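Long-range contacts in putative ABC transporter subunit, substrate-binding component (Rhodopseudomonas palustris, PDB 4EVQ), which binds 4-hydroxybenzoate between two lobes and probably delivers it and related benzoate derivatives to an ABC transporter as its solute-binding component: residues G27-L32 against F213-G218; L241-E246 against P286-V291. All blocks are in the same frame, centred on the assembly; numbering follows the deposited sequence.

Contact 1: residues G27-L32 against F213-G218. With PHB (p-hydroxybenzoic acid), chain H; ACT (acetate ion), chain G.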
ATOM      1  N   GLY A  27      -9.626  10.117  10.461  1.00 12.59           N
ATOM      2  CA  GLY A  27      -8.315  10.708  10.455  1.00 12.60           C
ATOM      3  C   GLY A  27      -7.675  10.779   9.086  1.00 11.01           C
ATOM      4  O   GLY A  27      -8.312  10.660   8.012  1.00 11.49           O
ATOM      5  N   THR A  28      -6.363  10.946   9.136  1.00 10.99           N
ATOM      6  CA  THR A  28      -5.664  11.355   7.937  1.00 11.99           C
ATOM      7  C   THR A  28      -5.712  10.292   6.809  1.00 11.46           C
ATOM      8  O   THR A  28      -5.703  10.610   5.621  1.00 11.98           O
ATOM      9  CB  THR A  28      -4.253  11.765   8.263  1.00 15.41           C
ATOM     10  OG1 THR A  28      -3.734  12.576   7.182  1.00 17.42           O
ATOM     11  CG2 THR A  28      -3.380  10.603   8.381  1.00 17.64           C
ATOM     12  N   TYR A  29      -5.831   9.026   7.184  1.00  9.23           N
ATOM     13  CA  TYR A  29      -5.862   7.979   6.203  1.00  9.79           C
ATOM     14  C   TYR A  29      -7.261   7.418   5.935  1.00  9.44           C
ATOM     15  O   TYR A  29      -7.418   6.394   5.294  1.00  8.97           O
ATOM     16  CB  TYR A  29      -4.892   6.887   6.626  1.00  8.80           C
ATOM     17  CG  TYR A  29      -3.402   7.208   6.445  1.00  7.45           C
ATOM     18  CD1 TYR A  29      -2.937   8.076   5.484  1.00  7.51           C
ATOM     19  CD2 TYR A  29      -2.453   6.563   7.223  1.00  8.12           C
ATOM     20  CE1 TYR A  29      -1.577   8.269   5.296  1.00  7.77           C
ATOM     21  CE2 TYR A  29      -1.101   6.773   7.070  1.00  7.23           C
ATOM     22  CZ  TYR A  29      -0.657   7.624   6.093  1.00  7.46           C
ATOM     23  OH  TYR A  29       0.692   7.826   5.874  1.00  7.73           O
ATOM     24  N   ALA A  30      -8.291   8.119   6.406  1.00  8.80           N
ATOM     25  CA  ALA A  30      -9.655   7.700   6.117  1.00  9.48           C
ATOM     26  C   ALA A  30      -9.939   7.405   4.607  1.00  9.51           C
ATOM     27  O   ALA A  30     -10.618   6.447   4.318  1.00 10.56           O
ATOM     28  CB  ALA A  30     -10.656   8.745   6.662  1.00 10.37           C
ATOM     29  N   PRO A  31      -9.417   8.206   3.672  1.00  8.95           N
ATOM     30  CA  PRO A  31      -9.705   7.869   2.271  1.00  9.09           C
ATOM     31  C   PRO A  31      -9.075   6.562   1.811  1.00  9.03           C
ATOM     32  O   PRO A  31      -9.636   5.884   0.926  1.00 10.01           O
ATOM     33  CB  PRO A  31      -9.098   9.025   1.482  1.00 10.90           C
ATOM     34  CG  PRO A  31      -8.912  10.094   2.482  1.00 14.10           C
ATOM     35  CD  PRO A  31      -8.718   9.500   3.783  1.00 11.49           C
ATOM     36  N   LEU A  32      -7.958   6.204   2.436  1.00  7.43           N
ATOM     37  CA  LEU A  32      -7.305   4.927   2.104  1.00  7.64           C
ATOM     38  C   LEU A  32      -8.130   3.773   2.705  1.00  8.47           C
ATOM     39  O   LEU A  32      -8.324   2.760   2.055  1.00  9.13           O
ATOM     40  CB  LEU A  32      -5.872   4.884   2.652  1.00  7.32           C
ATOM     41  CG  LEU A  32      -4.805   5.684   1.897  1.00  8.18           C
ATOM     42  CD1 LEU A  32      -5.087   7.191   1.868  1.00 10.07           C
ATOM     43  CD2 LEU A  32      -3.451   5.406   2.489  1.00  8.88           C
ATOM     44  N   PHE A 213       7.484  11.018   0.465  1.00  7.25           N
ATOM     45  CA  PHE A 213       6.399  10.098   0.796  1.00  6.93           C
ATOM     46  C   PHE A 213       5.396  10.812   1.684  1.00  6.67           C
ATOM     47  O   PHE A 213       5.708  11.177   2.844  1.00  7.33           O
ATOM     48  CB  PHE A 213       6.816   8.769   1.455  1.00  7.21           C
ATOM     49  CG  PHE A 213       5.622   8.036   2.092  1.00  7.50           C
ATOM     50  CD1 PHE A 213       4.608   7.566   1.304  1.00  7.06           C
ATOM     51  CD2 PHE A 213       5.487   7.926   3.468  1.00  8.01           C
ATOM     52  CE1 PHE A 213       3.470   6.987   1.856  1.00  7.82           C
ATOM     53  CE2 PHE A 213       4.321   7.357   4.029  1.00  8.94           C
ATOM     54  CZ  PHE A 213       3.329   6.897   3.203  1.00  8.97           C
ATOM     55  N   PHE A 214       4.213  11.010   1.121  1.00  6.98           N
ATOM     56  CA  PHE A 214       2.998  11.419   1.859  1.00  7.09           C
ATOM     57  C   PHE A 214       1.877  10.664   1.151  1.00  6.81           C
ATOM     58  O   PHE A 214       2.055  10.115   0.053  1.00  8.28           O
ATOM     59  CB  PHE A 214       2.752  12.931   1.774  1.00  7.86           C
ATOM     60  CG  PHE A 214       3.805  13.726   2.447  1.00  8.08           C
ATOM     61  CD1 PHE A 214       3.871  13.809   3.808  1.00  7.94           C
ATOM     62  CD2 PHE A 214       4.798  14.354   1.709  1.00  8.51           C
ATOM     63  CE1 PHE A 214       4.886  14.446   4.450  1.00  8.16           C
ATOM     64  CE2 PHE A 214       5.814  14.986   2.326  1.00  8.96           C
ATOM     65  CZ  PHE A 214       5.888  15.057   3.691  1.00  8.44           C
ATOM     66  N   SER A 215       0.705  10.599   1.772  1.00  7.72           N
ATOM     67  CA  SER A 215      -0.421   9.921   1.173  1.00  7.80           C
ATOM     68  C   SER A 215      -1.709  10.497   1.767  1.00  9.53           C
ATOM     69  O   SER A 215      -1.694  10.985   2.881  1.00 10.47           O
ATOM     70  CB  SER A 215      -0.258   8.409   1.475  1.00 11.73           C
ATOM     71  OG  SER A 215      -1.268   7.633   0.935  1.00 17.24           O
ATOM     72  N   GLY A 216      -2.780  10.500   0.999  1.00 10.42           N
ATOM     73  CA  GLY A 216      -4.052  11.051   1.448  1.00  9.51           C
ATOM     74  C   GLY A 216      -4.084  12.544   1.265  1.00  8.66           C
ATOM     75  O   GLY A 216      -3.390  13.116   0.424  1.00  9.63           O
ATOM     76  N   GLY A 217      -4.918  13.198   2.065  1.00 10.92           N
ATOM     77  CA  GLY A 217      -5.088  14.642   1.927  1.00 11.46           C
ATOM     78  C   GLY A 217      -3.790  15.361   2.203  1.00 10.27           C
ATOM     79  O   GLY A 217      -3.580  16.463   1.673  1.00 11.79           O
ATOM     80  N   GLY A 218      -2.900  14.796   2.985  1.00 10.85           N
ATOM     81  CA  GLY A 218      -1.607  15.417   3.245  1.00  9.22           C
ATOM     82  C   GLY A 218      -0.766  15.436   1.982  1.00  9.89           C
ATOM     83  O   GLY A 218      -0.003  16.384   1.759  1.00 10.00           O
TER
HETATM   84  C1' PHB H 406       2.107   2.778   5.790  1.00  6.09           C
HETATM   85  O1' PHB H 406       2.059   3.335   6.911  1.00  6.61           O
HETATM   86  O2' PHB H 406       2.633   1.609   5.619  1.00  7.16           O
HETATM   87  C1  PHB H 406       1.552   3.411   4.576  1.00  5.93           C
HETATM   88  C2  PHB H 406       0.547   4.370   4.705  1.00  6.44           C
HETATM   89  C3  PHB H 406       0.036   4.982   3.572  1.00  6.91           C
HETATM   90  C4  PHB H 406       0.528   4.657   2.350  1.00  6.92           C
HETATM   91  C5  PHB H 406       1.507   3.693   2.196  1.00  6.17           C
HETATM   92  C6  PHB H 406       2.005   3.097   3.316  1.00  6.48           C
HETATM   93  O4  PHB H 406       0.046   5.243   1.238  1.00 13.73           O
HETATM   94  C   ACT G 405      -4.279  10.424  12.595  1.00 21.01           C
HETATM   95  O   ACT G 405      -4.423  11.626  12.947  1.00 23.20           O
HETATM   96  OXT ACT G 405      -5.024   9.946  11.679  1.00 18.93           O
HETATM   97  CH3 ACT G 405      -3.274   9.563  13.263  1.00 20.62           C
HETATM   98  O   HOH W   1      -3.208  12.501   4.531  1.00 14.02           O
HETATM   99  O   HOH W   2      -6.715  12.656   4.211  1.00 18.50           O

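Contact 2: residues L241-E246 against P286-V291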
ATOM      1  N   LEU A 241       2.183   9.007  -3.234  1.00  7.12           N
ATOM      2  CA  LEU A 241       2.245  10.478  -3.218  1.00  6.72           C
ATOM      3  C   LEU A 241       1.157  11.056  -4.106  1.00  7.72           C
ATOM      4  O   LEU A 241       0.688  12.140  -3.823  1.00 10.70           O
ATOM      5  CB  LEU A 241       3.619  10.883  -3.736  1.00  8.34           C
ATOM      6  CG  LEU A 241       3.891  12.380  -3.806  1.00  9.31           C
ATOM      7  CD1 LEU A 241       3.835  13.020  -2.433  1.00 11.04           C
ATOM      8  CD2 LEU A 241       5.248  12.637  -4.480  1.00 11.29           C
ATOM      9  N   THR A 242       0.753  10.372  -5.182  1.00  7.04           N
ATOM     10  CA  THR A 242      -0.251  10.890  -6.092  1.00  9.33           C
ATOM     11  C   THR A 242      -1.558  10.117  -6.142  1.00  9.33           C
ATOM     12  O   THR A 242      -2.577  10.656  -6.584  1.00  9.16           O
ATOM     13  CB  THR A 242       0.326  11.045  -7.519  1.00  9.84           C
ATOM     14  OG1 THR A 242       0.757   9.762  -8.030  1.00 11.06           O
ATOM     15  CG2 THR A 242       1.521  11.963  -7.526  1.00 10.65           C
ATOM     16  N   ASP A 243      -1.544   8.840  -5.722  1.00  9.61           N
ATOM     17  CA  ASP A 243      -2.754   8.058  -5.891  1.00  9.57           C
ATOM     18  C   ASP A 243      -3.922   8.570  -5.043  1.00 10.11           C
ATOM     19  O   ASP A 243      -3.793   8.772  -3.851  1.00 10.97           O
ATOM     20  CB  ASP A 243      -2.502   6.573  -5.602  1.00  9.66           C
ATOM     21  CG  ASP A 243      -2.294   5.762  -6.874  1.00  9.82           C
ATOM     22  OD1 ASP A 243      -1.493   6.188  -7.738  1.00 10.56           O
ATOM     23  OD2 ASP A 243      -2.934   4.674  -7.023  1.00  9.82           O
ATOM     24  N   GLY A 244      -5.046   8.797  -5.705  1.00  8.98           N
ATOM     25  CA  GLY A 244      -6.244   9.285  -5.073  1.00  9.44           C
ATOM     26  C   GLY A 244      -6.420  10.778  -5.033  1.00 10.20           C
ATOM     27  O   GLY A 244      -7.497  11.220  -4.659  1.00 13.60           O
ATOM     28  N   VAL A 245      -5.378  11.537  -5.367  1.00  8.93           N
ATOM     29  CA  VAL A 245      -5.404  13.003  -5.230  1.00  8.99           C
ATOM     30  C   VAL A 245      -5.150  13.676  -6.552  1.00  9.38           C
ATOM     31  O   VAL A 245      -5.026  14.902  -6.581  1.00 10.61           O
ATOM     32  CB  VAL A 245      -4.445  13.506  -4.151  1.00 10.35           C
ATOM     33  CG1 VAL A 245      -4.849  12.951  -2.755  1.00 12.43           C
ATOM     34  CG2 VAL A 245      -3.000  13.251  -4.470  1.00 11.65           C
ATOM     35  N   GLU A 246      -5.128  12.941  -7.645  1.00  9.56           N
ATOM     36  CA  GLU A 246      -4.761  13.465  -8.965  1.00 10.55           C
ATOM     37  C   GLU A 246      -5.696  14.528  -9.462  1.00 11.11           C
ATOM     38  O   GLU A 246      -5.222  15.564  -9.969  1.00 12.02           O
ATOM     39  CB  GLU A 246      -4.719  12.324  -9.996  1.00 12.28           C
ATOM     40  CG  GLU A 246      -3.849  11.126  -9.619  1.00 11.34           C
ATOM     41  CD  GLU A 246      -4.633   9.996  -8.970  1.00 10.47           C
ATOM     42  OE1 GLU A 246      -5.691  10.239  -8.352  1.00 11.53           O
ATOM     43  OE2 GLU A 246      -4.162   8.845  -9.074  1.00 12.27           O
ATOM     44  N   PRO A 286     -10.740   3.636  -9.368  1.00 10.43           N
ATOM     45  CA  PRO A 286     -10.025   3.021  -8.257  1.00  9.54           C
ATOM     46  C   PRO A 286      -8.565   3.401  -8.258  1.00  9.10           C
ATOM     47  O   PRO A 286      -7.986   3.600  -9.320  1.00 11.00           O
ATOM     48  CB  PRO A 286     -10.177   1.539  -8.517  1.00  9.68           C
ATOM     49  CG  PRO A 286     -10.330   1.437 -10.021  1.00 10.89           C
ATOM     50  CD  PRO A 286     -11.004   2.709 -10.465  1.00 10.26           C
ATOM     51  N   ASP A 287      -7.978   3.526  -7.086  1.00  8.13           N
ATOM     52  CA  ASP A 287      -6.533   3.703  -6.955  1.00  8.48           C
ATOM     53  C   ASP A 287      -5.904   2.447  -6.392  1.00  7.85           C
ATOM     54  O   ASP A 287      -6.565   1.395  -6.241  1.00  8.02           O
ATOM     55  CB  ASP A 287      -6.204   4.960  -6.151  1.00  9.93           C
ATOM     56  CG  ASP A 287      -6.706   4.905  -4.754  1.00 11.46           C
ATOM     57  OD1 ASP A 287      -7.088   3.847  -4.260  1.00 11.35           O
ATOM     58  OD2 ASP A 287      -6.754   5.974  -4.089  1.00 16.34           O
ATOM     59  N   VAL A 288      -4.619   2.530  -6.087  1.00  6.54           N
ATOM     60  CA  VAL A 288      -3.870   1.337  -5.650  1.00  5.94           C
ATOM     61  C   VAL A 288      -4.468   0.738  -4.403  1.00  6.47           C
ATOM     62  O   VAL A 288      -4.399  -0.484  -4.219  1.00  6.80           O
ATOM     63  CB  VAL A 288      -2.358   1.672  -5.466  1.00  7.15           C
ATOM     64  CG1 VAL A 288      -2.109   2.608  -4.290  1.00  7.20           C
ATOM     65  CG2 VAL A 288      -1.512   0.388  -5.380  1.00  7.98           C
ATOM     66  N   PHE A 289      -5.026   1.553  -3.506  1.00  6.73           N
ATOM     67  CA  PHE A 289      -5.588   1.054  -2.267  1.00  6.45           C
ATOM     68  C   PHE A 289      -6.801   0.221  -2.552  1.00  6.43           C
ATOM     69  O   PHE A 289      -6.983  -0.879  -1.958  1.00  7.15           O
ATOM     70  CB  PHE A 289      -5.868   2.249  -1.343  1.00  7.54           C
ATOM     71  CG  PHE A 289      -4.677   3.155  -1.203  1.00  7.42           C
ATOM     72  CD1 PHE A 289      -3.570   2.759  -0.500  1.00  7.85           C
ATOM     73  CD2 PHE A 289      -4.681   4.420  -1.762  1.00  6.98           C
ATOM     74  CE1 PHE A 289      -2.440   3.561  -0.413  1.00  6.89           C
ATOM     75  CE2 PHE A 289      -3.607   5.249  -1.659  1.00  7.57           C
ATOM     76  CZ  PHE A 289      -2.481   4.828  -1.003  1.00  7.83           C
ATOM     77  N   ALA A 290      -7.655   0.670  -3.469  1.00  7.17           N
ATOM     78  CA  ALA A 290      -8.788  -0.146  -3.899  1.00  7.93           C
ATOM     79  C   ALA A 290      -8.357  -1.457  -4.532  1.00  7.37           C
ATOM     80  O   ALA A 290      -8.971  -2.502  -4.258  1.00  8.04           O
ATOM     81  CB  ALA A 290      -9.654   0.629  -4.846  1.00  9.30           C
ATOM     82  N   VAL A 291      -7.299  -1.452  -5.340  1.00  7.27           N
ATOM     83  CA  VAL A 291      -6.788  -2.669  -5.922  1.00  7.48           C
ATOM     84  C   VAL A 291      -6.341  -3.621  -4.846  1.00  7.16           C
ATOM     85  O   VAL A 291      -6.584  -4.845  -4.934  1.00  8.16           O
ATOM     86  CB  VAL A 291      -5.610  -2.358  -6.849  1.00  8.20           C
ATOM     87  CG1 VAL A 291      -4.923  -3.622  -7.340  1.00  9.19           C
ATOM     88  CG2 VAL A 291      -6.056  -1.547  -8.057  1.00  9.11           C
TER

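Contact 1: residues G27-L32 against F213-G218
The ring of Tyr29 lies beside the backbone of Ser215, whose carbonyl oxygen O meets the ring edge in plane, 3.6 Å from Tyr29 CE1. The two faces of this ring are occupied differently: Thr28 CG2 rests on one, offset toward the rim, while C3 of the bound p-hydroxybenzoic acid lies over the other. Tyr29 OH reaches obliquely to the Phe213 ring, 3.9 Å from CZ, but its polar partner is Tyr161 OH, to which it is hydrogen-bonded. Phe213 turns its edge to the ligand, with CZ 3.7 Å from C4 of the p-hydroxybenzoic acid.

Ser215 holds the phenol end of the ligand. Its OG stands anti to the backbone N (chi1 -179°) and accepts a hydrogen bond from the ligand phenol O4 at 2.7 Å; bonds to Tyr161 OH, Ser92 OG and Gly115 N complete the polar hold. The methyl Leu32 CD2 packs 3.5 Å from Ser215 OG and also touches the ligand ring, so one methyl group lies against both partners of this bond.

Farther out, water joins the backbones. Water 1 donates to Ser215 O at 2.7 Å, accepts from Gly218 N and is hydrogen-bonded to Thr28 OG1 at 2.7 Å. Water 2 donates to Thr28 O at 2.7 Å and accepts from Gly217 N. Gly216, the N-cap of helix 217-228, has a positive phi of 83°, and a beta carbon there would sit tightly against Thr28 O.

The contact thus brings the N-terminal ends of helices 30-46 and 217-228 together across the ligand cleft of a periplasmic binding protein. Phe213, at strand 209-213, shares backbone hydrogen bonds with Val157 of neighbouring strand 153-159.

Contact 2: residues L241-E246 against P286-V291
Phe289 turns its ring edge to Asp243 O, 4.2 Å from CE2, and to Asp287 OD2, both near the ring plane; Val288 CG1 sits over the centre of one face, with Leu32 of helix 30-46 over the other. The carboxylates of Asp243 and Asp287 have planes only 23° apart and OD2 atoms 5.0 Å from each other.

One hydrogen bond joins the segments: Val288 N donates to Asp243 OD2 at 2.9 Å, with an N-H...O angle of 153°, approaching nearly in line with the C-O bond. Asp243 OD1 makes a salt bridge with Arg348, so the carboxylate is held at both oxygens; an alanine here would probably deprive Val288 N of its acceptor and Arg348 of its charged mate. The helix end and Arg348 probably ease the proximity of the two acids. Gly244 CA passes 3.5 Å from Asp287 OD2, where a beta carbon would clash.

Asp287 is the N-cap of helix 288-306: with CG between the backbone N and the carbonyl carbon (chi1 63°), its OD1 accepts weak bonds from Phe289 N and Ala290 N. The arrangement is a side-chain-capped helix N-terminus, with Asp243 gripping its first turn from a loop, beside the aromatic Phe289 of the ligand pocket.

Both contacts are largely buried, with exposed glycines, Gly217 and Gly244, at their margins, and their centres lie 10 Å apart. Each sets the start of a helix, 30-46 in contact 1 and 288-306 in contact 2, against a segment that follows a strand of the seven-stranded sheet, 209-213 and 235-238 respectively; the two helices pack on each other through Asp287 and Phe289. Their chemistry differs: contact 1 relies on apolar packing, bridging waters and the ligand, contact 2 on a direct carboxylate-to-backbone bond. Phe289 joins them, its CE1 lying 3.6 Å from Leu32 CD2 and its CZ 3.6 Å from Ser215 OG, while Val245 CG1 packs 3.5 Å from Gly216 O.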